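Local coordinates for 3-oxoacyl-(Acyl-carrier protein) synthase (Burkholderia xenovorans, PDB 4EFI) that probably catalyses carbon-carbon bond-forming condensation in fatty-acid synthesis, as a 3-oxoacyl-(acyl-carrier protein) synthase of the thiolase superfamily, at residues 23-27 and 175-179; 310-315 and 348-352; 8-14 and 190-196. All blocks are in the same frame, centred on the assembly; numbering follows the deposited sequence.

Contact 1 of 3, residues 23-27 and 175-179; sequences VSCVP and DAGTM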
loop_
_atom_site.group_PDB
_atom_site.type_symbol
_atom_site.label_atom_id
_atom_site.label_comp_id
_atom_site.label_asym_id
_atom_site.label_seq_id
_atom_site.Cartn_x
_atom_site.Cartn_y
_atom_site.Cartn_z
ATOM N N VAL A 23 -12.420 -2.556 -0.225
ATOM C CA VAL A 23 -12.385 -3.880 -0.833
ATOM C C VAL A 23 -11.022 -4.106 -1.497
ATOM O O VAL A 23 -10.490 -3.201 -2.181
ATOM C CB VAL A 23 -13.494 -4.070 -1.883
ATOM C CG1 VAL A 23 -13.376 -5.407 -2.595
ATOM C CG2 VAL A 23 -14.859 -3.947 -1.228
ATOM N N SER A 24 -10.490 -5.308 -1.352
ATOM C CA SER A 24 -9.258 -5.718 -2.031
ATOM C C SER A 24 -9.593 -6.788 -3.043
ATOM O O SER A 24 -10.459 -7.638 -2.778
ATOM C CB SER A 24 -8.252 -6.293 -1.042
ATOM O OG SER A 24 -7.908 -5.360 -0.035
ATOM N N CYS A 25 -8.880 -6.795 -4.156
ATOM C CA CYS A 25 -8.984 -7.841 -5.171
ATOM C C CYS A 25 -7.585 -8.355 -5.478
ATOM O O CYS A 25 -6.666 -7.585 -5.822
ATOM C CB CYS A 25 -9.623 -7.303 -6.456
ATOM S SG CYS A 25 -9.768 -8.555 -7.761
ATOM N N VAL A 26 -7.398 -9.660 -5.355
ATOM C CA VAL A 26 -6.132 -10.316 -5.652
ATOM C C VAL A 26 -6.283 -11.263 -6.839
ATOM O O VAL A 26 -7.357 -11.805 -7.081
ATOM C CB VAL A 26 -5.575 -11.099 -4.442
ATOM C CG1 VAL A 26 -5.238 -10.146 -3.334
ATOM C CG2 VAL A 26 -6.557 -12.200 -3.950
ATOM N N PRO A 27 -5.209 -11.475 -7.607
ATOM C CA PRO A 27 -5.246 -12.511 -8.642
ATOM C C PRO A 27 -5.623 -13.852 -8.043
ATOM O O PRO A 27 -5.197 -14.212 -6.959
ATOM C CB PRO A 27 -3.805 -12.508 -9.192
ATOM C CG PRO A 27 -3.346 -11.117 -8.958
ATOM C CD PRO A 27 -3.936 -10.748 -7.608
ATOM N N ASP A 175 0.908 -9.541 -5.774
ATOM C CA ASP A 175 0.097 -8.531 -6.440
ATOM C C ASP A 175 -1.268 -8.367 -5.773
ATOM O O ASP A 175 -1.867 -9.339 -5.321
ATOM C CB ASP A 175 -0.110 -8.912 -7.906
ATOM C CG ASP A 175 1.188 -8.984 -8.682
ATOM O OD1 ASP A 175 2.178 -8.359 -8.257
ATOM O OD2 ASP A 175 1.213 -9.661 -9.726
ATOM N N ALA A 176 -1.729 -7.125 -5.669
ATOM C CA ALA A 176 -3.075 -6.837 -5.193
ATOM C C ALA A 176 -3.537 -5.463 -5.665
ATOM O O ALA A 176 -2.721 -4.585 -5.918
ATOM C CB ALA A 176 -3.123 -6.914 -3.677
ATOM N N GLY A 177 -4.849 -5.278 -5.740
ATOM C CA GLY A 177 -5.441 -3.983 -6.018
ATOM C C GLY A 177 -6.560 -3.725 -5.028
ATOM O O GLY A 177 -7.213 -4.662 -4.584
ATOM N N THR A 178 -6.783 -2.465 -4.670
ATOM C CA THR A 178 -7.783 -2.145 -3.649
ATOM C C THR A 178 -8.528 -0.884 -4.017
ATOM O O THR A 178 -8.049 -0.036 -4.782
ATOM C CB THR A 178 -7.137 -1.956 -2.265
ATOM O OG1 THR A 178 -6.410 -0.719 -2.212
ATOM C CG2 THR A 178 -6.213 -3.107 -1.921
ATOM N N MET A 179 -9.742 -0.776 -3.487
ATOM C CA MET A 179 -10.522 0.444 -3.580
ATOM C C MET A 179 -11.036 0.806 -2.196
ATOM O O MET A 179 -11.638 -0.032 -1.535
ATOM C CB MET A 179 -11.681 0.303 -4.588
ATOM C CG MET A 179 -12.297 1.651 -4.971
ATOM S SD MET A 179 -11.241 2.591 -6.118
ATOM C CE MET A 179 -11.718 1.856 -7.667
#

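Contact 2 of 3, residues 310-315 and 348-352; sequences ITTELK and IVDTI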
loop_
_atom_site.group_PDB
_atom_site.type_symbol
_atom_site.label_atom_id
_atom_site.label_comp_id
_atom_site.label_asym_id
_atom_site.label_seq_id
_atom_site.Cartn_x
_atom_site.Cartn_y
_atom_site.Cartn_z
ATOM N N ILE A 310 -6.051 -4.477 6.041
ATOM C CA ILE A 310 -7.341 -4.134 6.633
ATOM C C ILE A 310 -8.382 -5.167 6.237
ATOM O O ILE A 310 -9.114 -5.668 7.080
ATOM C CB ILE A 310 -7.807 -2.727 6.203
ATOM C CG1 ILE A 310 -6.853 -1.680 6.761
ATOM C CG2 ILE A 310 -9.255 -2.454 6.635
ATOM C CD1 ILE A 310 -7.057 -0.289 6.232
ATOM N N THR A 311 -8.487 -5.482 4.949
ATOM C CA THR A 311 -9.577 -6.360 4.522
ATOM C C THR A 311 -9.391 -7.802 4.966
ATOM O O THR A 311 -10.369 -8.459 5.335
ATOM C CB THR A 311 -9.892 -6.275 3.004
ATOM O OG1 THR A 311 -8.803 -6.790 2.225
ATOM C CG2 THR A 311 -10.178 -4.856 2.589
ATOM N N THR A 312 -8.173 -8.321 4.948
ATOM C CA THR A 312 -7.961 -9.711 5.309
ATOM C C THR A 312 -7.890 -9.930 6.818
ATOM O O THR A 312 -8.222 -11.028 7.286
ATOM C CB THR A 312 -6.706 -10.341 4.651
ATOM O OG1 THR A 312 -5.518 -9.786 5.214
ATOM C CG2 THR A 312 -6.698 -10.156 3.165
ATOM N N GLU A 313 -7.474 -8.920 7.592
ATOM C CA GLU A 313 -7.256 -9.127 9.029
ATOM C C GLU A 313 -8.292 -8.457 9.921
ATOM O O GLU A 313 -8.510 -8.931 11.045
ATOM C CB GLU A 313 -5.852 -8.660 9.450
ATOM C CG GLU A 313 -4.701 -9.279 8.668
ATOM C CD GLU A 313 -4.791 -10.776 8.543
ATOM O OE1 GLU A 313 -4.693 -11.460 9.587
ATOM O OE2 GLU A 313 -4.926 -11.301 7.413
ATOM N N LEU A 314 -8.922 -7.380 9.463
ATOM C CA LEU A 314 -9.786 -6.588 10.334
ATOM C C LEU A 314 -11.252 -6.585 9.944
ATOM O O LEU A 314 -12.054 -5.924 10.610
ATOM C CB LEU A 314 -9.278 -5.142 10.446
ATOM C CG LEU A 314 -7.885 -4.936 11.046
ATOM C CD1 LEU A 314 -7.545 -3.456 11.156
ATOM C CD2 LEU A 314 -7.780 -5.588 12.417
ATOM N N LYS A 315 -11.643 -7.380 8.946
ATOM C CA LYS A 315 -13.047 -7.414 8.519
ATOM C C LYS A 315 -14.017 -7.697 9.658
ATOM O O LYS A 315 -14.996 -6.974 9.856
ATOM C CB LYS A 315 -13.221 -8.473 7.417
ATOM C CG LYS A 315 -14.664 -8.741 6.987
ATOM C CD LYS A 315 -14.700 -9.754 5.823
ATOM C CE LYS A 315 -16.105 -10.186 5.457
ATOM N NZ LYS A 315 -16.953 -9.040 5.024
ATOM N N ILE A 348 -18.856 -2.985 4.706
ATOM C CA ILE A 348 -18.272 -3.294 3.410
ATOM C C ILE A 348 -16.764 -3.288 3.545
ATOM O O ILE A 348 -16.089 -2.267 3.345
ATOM C CB ILE A 348 -18.769 -2.353 2.284
ATOM C CG1 ILE A 348 -20.296 -2.311 2.286
ATOM C CG2 ILE A 348 -18.273 -2.809 0.927
ATOM C CD1 ILE A 348 -20.959 -3.697 2.150
ATOM N N VAL A 349 -16.242 -4.431 3.963
ATOM C CA VAL A 349 -14.819 -4.697 4.073
ATOM C C VAL A 349 -14.663 -6.114 3.538
ATOM O O VAL A 349 -15.206 -7.055 4.130
ATOM C CB VAL A 349 -14.351 -4.664 5.533
ATOM C CG1 VAL A 349 -12.866 -5.011 5.628
ATOM C CG2 VAL A 349 -14.651 -3.309 6.160
ATOM N N ASP A 350 -13.985 -6.309 2.415
ATOM C CA ASP A 350 -13.986 -7.614 1.756
ATOM C C ASP A 350 -12.737 -7.817 0.926
ATOM O O ASP A 350 -12.096 -6.858 0.544
ATOM C CB ASP A 350 -15.224 -7.759 0.878
ATOM C CG ASP A 350 -15.868 -9.137 0.989
ATOM O OD1 ASP A 350 -15.171 -10.133 1.323
ATOM O OD2 ASP A 350 -17.090 -9.207 0.748
ATOM N N THR A 351 -12.420 -9.082 0.676
ATOM C CA THR A 351 -11.309 -9.488 -0.171
ATOM C C THR A 351 -11.871 -10.464 -1.195
ATOM O O THR A 351 -12.492 -11.470 -0.816
ATOM C CB THR A 351 -10.181 -10.175 0.618
ATOM O OG1 THR A 351 -9.817 -9.371 1.745
ATOM C CG2 THR A 351 -8.985 -10.382 -0.256
ATOM N N ILE A 352 -11.720 -10.158 -2.481
ATOM C CA ILE A 352 -12.218 -10.988 -3.569
ATOM C C ILE A 352 -11.044 -11.359 -4.463
ATOM O O ILE A 352 -9.952 -10.816 -4.325
ATOM C CB ILE A 352 -13.298 -10.253 -4.402
ATOM C CG1 ILE A 352 -12.743 -8.968 -5.031
ATOM C CG2 ILE A 352 -14.493 -9.908 -3.511
ATOM C CD1 ILE A 352 -13.686 -8.300 -6.031
HETATM O O HOH W 1 -11.429 -10.426 3.718
#

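Contact 3 of 3, residues 8-14 and 190-196; sequences AGRELRT and AAHFIIG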
loop_
_atom_site.group_PDB
_atom_site.type_symbol
_atom_site.label_atom_id
_atom_site.label_comp_id
_atom_site.label_asym_id
_atom_site.label_seq_id
_atom_site.Cartn_x
_atom_site.Cartn_y
_atom_site.Cartn_z
ATOM N N ALA A 8 11.197 15.653 10.539
ATOM C CA ALA A 8 10.976 14.231 10.292
ATOM C C ALA A 8 9.647 13.948 9.543
ATOM O O ALA A 8 9.130 12.825 9.516
ATOM C CB ALA A 8 11.028 13.485 11.615
ATOM N N GLY A 9 9.110 14.989 8.923
ATOM C CA GLY A 9 7.937 14.876 8.077
ATOM C C GLY A 9 6.914 15.942 8.413
ATOM O O GLY A 9 6.884 16.450 9.526
ATOM N N ARG A 10 6.121 16.302 7.411
ATOM C CA ARG A 10 5.046 17.287 7.545
ATOM C C ARG A 10 3.887 16.708 8.330
ATOM O O ARG A 10 3.406 15.623 8.002
ATOM C CB ARG A 10 4.557 17.735 6.147
ATOM C CG ARG A 10 3.389 18.767 6.170
ATOM C CD ARG A 10 3.148 19.414 4.782
ATOM N NE ARG A 10 4.395 20.034 4.449
ATOM C CZ ARG A 10 4.801 21.234 4.844
ATOM N NH1 ARG A 10 3.979 22.119 5.393
ATOM N NH2 ARG A 10 6.033 21.566 4.601
ATOM N N GLU A 11 3.412 17.433 9.335
ATOM C CA GLU A 11 2.280 17.020 10.167
ATOM C C GLU A 11 0.994 17.678 9.686
ATOM O O GLU A 11 0.938 18.894 9.513
ATOM C CB GLU A 11 2.555 17.377 11.627
ATOM C CG GLU A 11 3.816 16.701 12.105
ATOM C CD GLU A 11 4.272 17.110 13.486
ATOM O OE1 GLU A 11 3.532 17.828 14.217
ATOM O OE2 GLU A 11 5.412 16.722 13.837
ATOM N N LEU A 12 -0.023 16.855 9.454
ATOM C CA LEU A 12 -1.259 17.270 8.792
ATOM C C LEU A 12 -2.451 16.748 9.575
ATOM O O LEU A 12 -2.373 15.700 10.199
ATOM C CB LEU A 12 -1.318 16.709 7.369
ATOM C CG LEU A 12 -0.214 17.221 6.459
ATOM C CD1 LEU A 12 -0.014 16.267 5.288
ATOM C CD2 LEU A 12 -0.559 18.627 5.974
ATOM N N ARG A 13 -3.549 17.479 9.543
ATOM C CA ARG A 13 -4.765 17.115 10.260
ATOM C C ARG A 13 -5.959 17.351 9.343
ATOM O O ARG A 13 -6.047 18.393 8.680
ATOM C CB ARG A 13 -4.922 17.954 11.533
ATOM C CG ARG A 13 -6.201 17.694 12.316
ATOM C CD ARG A 13 -6.437 18.849 13.300
ATOM N NE ARG A 13 -7.645 18.694 14.108
ATOM C CZ ARG A 13 -8.872 18.960 13.675
ATOM N NH1 ARG A 13 -9.058 19.378 12.429
ATOM N NH2 ARG A 13 -9.913 18.803 14.482
ATOM N N THR A 14 -6.878 16.393 9.285
ATOM C CA THR A 14 -8.128 16.599 8.572
ATOM C C THR A 14 -9.305 16.328 9.516
ATOM O O THR A 14 -9.165 15.697 10.570
ATOM C CB THR A 14 -8.262 15.688 7.330
ATOM O OG1 THR A 14 -8.294 14.318 7.728
ATOM C CG2 THR A 14 -7.105 15.868 6.388
ATOM N N ALA A 190 -11.078 13.801 14.381
ATOM C CA ALA A 190 -9.968 14.247 13.527
ATOM C C ALA A 190 -9.081 13.085 13.085
ATOM O O ALA A 190 -8.933 12.093 13.808
ATOM C CB ALA A 190 -9.137 15.266 14.239
ATOM N N ALA A 191 -8.474 13.223 11.912
ATOM C CA ALA A 191 -7.466 12.292 11.443
ATOM C C ALA A 191 -6.131 13.023 11.396
ATOM O O ALA A 191 -6.078 14.203 11.038
ATOM C CB ALA A 191 -7.818 11.755 10.074
ATOM N N HIS A 192 -5.057 12.334 11.760
ATOM C CA HIS A 192 -3.715 12.915 11.789
ATOM C C HIS A 192 -2.783 12.129 10.881
ATOM O O HIS A 192 -2.867 10.892 10.798
ATOM C CB HIS A 192 -3.147 12.897 13.206
ATOM C CG HIS A 192 -3.956 13.689 14.175
ATOM N ND1 HIS A 192 -3.727 15.024 14.418
ATOM C CD2 HIS A 192 -5.025 13.345 14.928
ATOM C CE1 HIS A 192 -4.608 15.466 15.301
ATOM N NE2 HIS A 192 -5.404 14.465 15.627
ATOM N N PHE A 193 -1.894 12.844 10.193
ATOM C CA PHE A 193 -0.996 12.262 9.209
ATOM C C PHE A 193 0.371 12.911 9.328
ATOM O O PHE A 193 0.485 14.079 9.705
ATOM C CB PHE A 193 -1.493 12.518 7.792
ATOM C CG PHE A 193 -2.903 12.087 7.549
ATOM C CD1 PHE A 193 -3.962 12.954 7.788
ATOM C CD2 PHE A 193 -3.194 10.824 7.055
ATOM C CE1 PHE A 193 -5.272 12.551 7.545
ATOM C CE2 PHE A 193 -4.495 10.441 6.802
ATOM C CZ PHE A 193 -5.534 11.294 7.062
ATOM N N ILE A 194 1.403 12.136 9.004
ATOM C CA ILE A 194 2.770 12.655 8.859
ATOM C C ILE A 194 3.312 12.134 7.546
ATOM O O ILE A 194 3.141 10.954 7.225
ATOM C CB ILE A 194 3.694 12.242 10.019
ATOM C CG1 ILE A 194 3.091 12.692 11.356
ATOM C CG2 ILE A 194 5.106 12.820 9.794
ATOM C CD1 ILE A 194 3.981 12.426 12.570
ATOM N N ILE A 195 3.890 13.013 6.729
ATOM C CA ILE A 195 4.394 12.622 5.412
ATOM C C ILE A 195 5.800 13.162 5.210
ATOM O O ILE A 195 6.019 14.373 5.348
ATOM C CB ILE A 195 3.487 13.112 4.257
ATOM C CG1 ILE A 195 2.047 12.616 4.425
ATOM C CG2 ILE A 195 4.045 12.650 2.919
ATOM C CD1 ILE A 195 1.082 13.159 3.354
ATOM N N GLY A 196 6.769 12.287 4.938
ATOM C CA GLY A 196 8.151 12.691 4.749
ATOM C C GLY A 196 8.765 12.127 3.488
ATOM O O GLY A 196 8.295 11.119 2.967
HETATM O O HOH W 2 -1.856 16.234 12.880
#

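Contact 1 of 3, residues 23-27 and 175-179
V23 and M179 exchange both of their backbone bonds, as do C25 and G177, so that the strands at 23-26 and 176-179 run antiparallel, with axes 4.6 Å apart at closest. V23 N reaches M179 O and M179 N reaches V23 O; in the second pair the bond from C25 N to G177 O is short, 2.7 Å, and almost straight at 176°. Between these two rings S24 faces T178 as a non-hydrogen-bonded pair, and here the side chains do the touching. The CB of T178 rests 3.6 Å from V23 O. Beyond it the methyl CG2, anti to the carbonyl carbon, lies alongside the serine, with T178 CG2 3.9 Å from S24 CB and only 3.4 Å from S24 OG. The other branch, OG1, with chi1 at 73°, stands between the backbone N and the carbonyl carbon and bonds to V154 O on the adjacent strand 149-156, while S24 OG is hydrogen-bonded to T311 OG1 of helix 305-313. These strands lie within one of the two mixed sheets of the thiolase fold, in which layers of helix and sheet alternate. S24, V26, A176 and T178 touch helix 305-313 with their side chains, the first three at L308; V23, C25 and M179 touch helix 66-81 on the other face. Farther along, V26 CG1 meets A176 CB at 3.9 Å. Where the strand gives way to P27, the proline ring crosses the D175 side chain at about a right angle. P27 CD sits 3.4 Å from D175 O and P27 CG packs on D175 CB, while D175 OD2 is held by S159 OG and by A60 N.

Contact 2 of 3, residues 310-315 and 348-352
V349 and T311 make the close-packed part of this contact, where helix 305-313 lies against strand 349-353, the outermost of its sheet within the chain. With chi1 at 177°, V349 CG1 points at the helix backbone and comes within 3.7 Å of T311 CA; it also touches CB of K315, at the start of helix 315-320, at 3.9 Å. Next to it T311 sets its CG2 methyl 3.4 Å from D350 O. T311 OG1 and T351 OG1 are hydrogen-bonded at 2.8 Å, and the T311 hydroxyl has further partners in S24 OG and L308 O.

Outward from these residues a water and the K315 side chain take over. The water joins T311 O to T351 OG1, donating to the carbonyl. K315, extended as far as CE and bent only at chi4 (60°), runs alongside the V349 carbonyl, and K315 NZ bonds to V349 O at 2.8 Å. The carboxylate of D350 stays beyond salt-bridge range, OD1 being 4.3 Å from K315 NZ. On this outermost strand the lysine supplies a donor to a carbonyl turned away from strand 17-26, and the nearby aspartate probably steadies its charge.

Contact 3 of 3, residues 8-14 and 190-196
R10, L12 and T14 each form a two-bond ring with the opposite strand, through I195, F193 and A191 respectively, giving six backbone hydrogen bonds between antiparallel strands. In the bond from R10 N to I195 O the donor stands well above the carbonyl plane rather than on a lone pair, and the N-H...O angle is 149°. Just before it, G9 brings its CA to 3.4 Å from I195 O. L12 O, already bonded to F193 N, also accepts from a water, 2.8 Å away, that lies in the plane of the H192 ring at its edge and is hydrogen-bonded to H192 ND1.

Farther out, the side chains divide between two faces of the sheet. On one, E11 and I194 lie side by side, E11 CG and I194 CG1 being 4.1 Å apart, and E11 OE2 goes on to R252 of helix 235-257. R13 likewise runs beside H192, its guanidinium nearly perpendicular to the imidazole (87°). A190 CB sits over one guanidinium face, 3.6 Å from R13 NH2. The sheet face that carries L12, T14, F193 and I195 is covered by helix 130-143. There T14 crosses F193 at about a right angle; a chi1 of 64° sets its OG1 between the backbone N and the carbonyl carbon, in the ring plane and 3.5 Å from F193 CE1, with A191 CB also in contact. W136 meets the same ring edge-to-face, and L12 CD1 touches I195 CD1 at 3.8 Å.

Strand 10-15 is the outermost within the chain of a five-stranded mixed sheet of the thiolase fold, 190-197 being its inner neighbour. Its attachment is therefore mainly a matter of backbone bonding, to which E11 adds a charged tie to helix 235-257, and L12 and T14 van der Waals contacts to helix 130-143.

From the N terminus, strand 10-15 is followed directly by strand 17-26, yet the two serve different sheets. Contact 3 closes a long loop by bringing 8-14 to 190-196, and contact 1 is nested inside it, joining 23-27 to 175-179; their centres lie about 26 Å apart on opposite sides of the chain's centre. Contact 2, between 310-315 and 348-352, closes a shorter loop later in the chain, in series with both. There the C-terminal strand 349-353 returns to flank strand 17-26, so contacts 1 and 2 adjoin in one sheet, sharing helix 305-313, while contact 3 belongs to the other sheet, alongside strands 335-343 and 323-331.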